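Local coordinates for L-threonine 3-dehydrogenase (Clostridioides difficile, PDB 7OL1), which probably oxidises L-threonine at its beta-carbon as an NAD-dependent dehydrogenase of the epimerase/dehydratase family, at residues Thr151-Leu156 with Gly187-Gly192. Numbering follows the deposited sequence.
Sequences TPQDTL and GVRFPG
Arg189 reaches from strand 184-194 of the Rossmann-type sheet to Gln153, in the loop that links strand 132-138 to helix 162-181 in this extended short-chain dehydrogenase fold. The contact is buried and all direct contact is between these two residues, whose CA atoms stand 9.8 Å apart; the arginine chain, extended from CG to NE, spans most of the gap.

One direct hydrogen bond joins the segments: Arg189 NH1 donates to a lone pair of the backbone O of Gln153, in the carbonyl plane, at 3.2 Å, with an N-H...O angle of 155°. NH1 also bonds Asn261 OD1, and NH2 forms a salt bridge with Glu171, which together would fix the rotation of the guanidinium.

The Gln153 side chain, bent at chi2 (50°), brings NE2 obliquely up to the guanidinium, the amide and guanidinium planes only 16° apart. NE2 and NH1 are both donors, so their proximity is no bond; the amide is instead satisfied by Asn261 N at OE1 and Ala259 O at NE2.

A water completes the junction. It donates to Asp154 OD1, accepts from Gln153 NE2 at 2.9 Å, and takes a weak, long bond of 3.5 Å from Arg189 NH2.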
loop_
_atom_site.group_PDB
_atom_site.type_symbol
_atom_site.label_atom_id
_atom_site.label_comp_id
_atom_site.label_asym_id
_atom_site.label_seq_id
_atom_site.Cartn_x
_atom_site.Cartn_y
_atom_site.Cartn_z
ATOM N N THR A 151 19.459 3.748 4.738
ATOM C CA THR A 151 18.274 3.050 4.188
ATOM C C THR A 151 18.168 3.466 2.735
ATOM O O THR A 151 18.109 4.647 2.430
ATOM C CB THR A 151 16.987 3.355 4.953
ATOM O OG1 THR A 151 17.239 3.054 6.323
ATOM C CG2 THR A 151 15.815 2.543 4.454
ATOM N N PRO A 152 18.208 2.508 1.802
ATOM C CA PRO A 152 18.048 2.826 0.387
ATOM C C PRO A 152 16.719 3.512 0.056
ATOM O O PRO A 152 15.820 3.441 0.845
ATOM C CB PRO A 152 18.010 1.451 -0.272
ATOM C CG PRO A 152 18.758 0.567 0.698
ATOM C CD PRO A 152 18.363 1.070 2.062
ATOM N N GLN A 153 16.652 4.083 -1.142
ATOM C CA GLN A 153 15.461 4.716 -1.755
ATOM C C GLN A 153 14.423 3.625 -2.010
ATOM O O GLN A 153 13.267 3.799 -1.554
ATOM C CB GLN A 153 15.884 5.466 -3.025
ATOM C CG GLN A 153 14.743 6.039 -3.858
ATOM C CD GLN A 153 13.800 6.819 -2.986
ATOM O OE1 GLN A 153 14.195 7.757 -2.302
ATOM N NE2 GLN A 153 12.574 6.339 -2.927
ATOM N N ASP A 154 14.798 2.566 -2.727
ATOM C CA ASP A 154 13.906 1.400 -2.986
ATOM C C ASP A 154 14.278 0.304 -1.991
ATOM O O ASP A 154 15.457 0.006 -1.890
ATOM C CB ASP A 154 13.956 0.936 -4.440
ATOM C CG ASP A 154 13.748 2.064 -5.434
ATOM O OD1 ASP A 154 12.843 2.886 -5.208
ATOM O OD2 ASP A 154 14.490 2.106 -6.425
ATOM N N THR A 155 13.319 -0.202 -1.218
ATOM C CA THR A 155 13.585 -1.207 -0.166
ATOM C C THR A 155 12.261 -1.713 0.393
ATOM O O THR A 155 11.249 -1.490 -0.204
ATOM C CB THR A 155 14.540 -0.661 0.909
ATOM O OG1 THR A 155 14.806 -1.681 1.885
ATOM C CG2 THR A 155 14.018 0.580 1.596
ATOM N N LEU A 156 12.335 -2.409 1.503
ATOM C CA LEU A 156 11.233 -3.152 2.124
ATOM C C LEU A 156 10.427 -2.108 2.903
ATOM O O LEU A 156 11.055 -1.361 3.705
ATOM C CB LEU A 156 11.884 -4.246 2.979
ATOM C CG LEU A 156 10.957 -5.270 3.616
ATOM C CD1 LEU A 156 11.423 -6.669 3.280
ATOM C CD2 LEU A 156 10.853 -5.074 5.133
ATOM N N GLY A 187 6.873 13.485 -4.421
ATOM C CA GLY A 187 6.815 13.643 -2.959
ATOM C C GLY A 187 8.115 13.332 -2.267
ATOM O O GLY A 187 9.018 12.812 -2.890
ATOM N N VAL A 188 8.170 13.597 -0.973
ATOM C CA VAL A 188 9.376 13.333 -0.162
ATOM C C VAL A 188 8.919 12.577 1.073
ATOM O O VAL A 188 7.781 12.765 1.469
ATOM C CB VAL A 188 10.094 14.638 0.200
ATOM C CG1 VAL A 188 10.559 15.376 -1.049
ATOM C CG2 VAL A 188 9.228 15.522 1.078
ATOM N N ARG A 189 9.789 11.725 1.601
ATOM C CA ARG A 189 9.640 11.106 2.930
ATOM C C ARG A 189 10.340 12.024 3.926
ATOM O O ARG A 189 11.558 11.967 4.056
ATOM C CB ARG A 189 10.199 9.683 2.940
ATOM C CG ARG A 189 9.785 8.832 1.748
ATOM C CD ARG A 189 10.108 7.371 2.019
ATOM N NE ARG A 189 9.636 6.498 0.963
ATOM C CZ ARG A 189 10.385 5.891 0.057
ATOM N NH1 ARG A 189 11.706 6.023 0.053
ATOM N NH2 ARG A 189 9.794 5.111 -0.829
ATOM N N PHE A 190 9.577 12.868 4.586
ATOM C CA PHE A 190 10.082 13.715 5.685
ATOM C C PHE A 190 10.469 12.847 6.874
ATOM O O PHE A 190 9.764 11.918 7.288
ATOM C CB PHE A 190 9.057 14.766 6.112
ATOM C CG PHE A 190 8.833 15.838 5.090
ATOM C CD1 PHE A 190 9.845 16.717 4.764
ATOM C CD2 PHE A 190 7.621 15.947 4.432
ATOM C CE1 PHE A 190 9.647 17.697 3.805
ATOM C CE2 PHE A 190 7.424 16.930 3.475
ATOM C CZ PHE A 190 8.431 17.810 3.175
ATOM N N PRO A 191 11.607 13.194 7.481
ATOM C CA PRO A 191 11.926 12.738 8.820
ATOM C C PRO A 191 11.250 13.632 9.853
ATOM O O PRO A 191 10.466 14.465 9.470
ATOM C CB PRO A 191 13.433 12.995 8.873
ATOM C CG PRO A 191 13.619 14.255 8.049
ATOM C CD PRO A 191 12.640 14.075 6.908
ATOM N N GLY A 192 11.636 13.468 11.118
ATOM C CA GLY A 192 11.372 14.453 12.178
ATOM C C GLY A 192 11.677 15.851 11.685
ATOM O O GLY A 192 12.789 16.084 11.187
HETATM O O HOH W 1 10.756 4.493 -4.122
#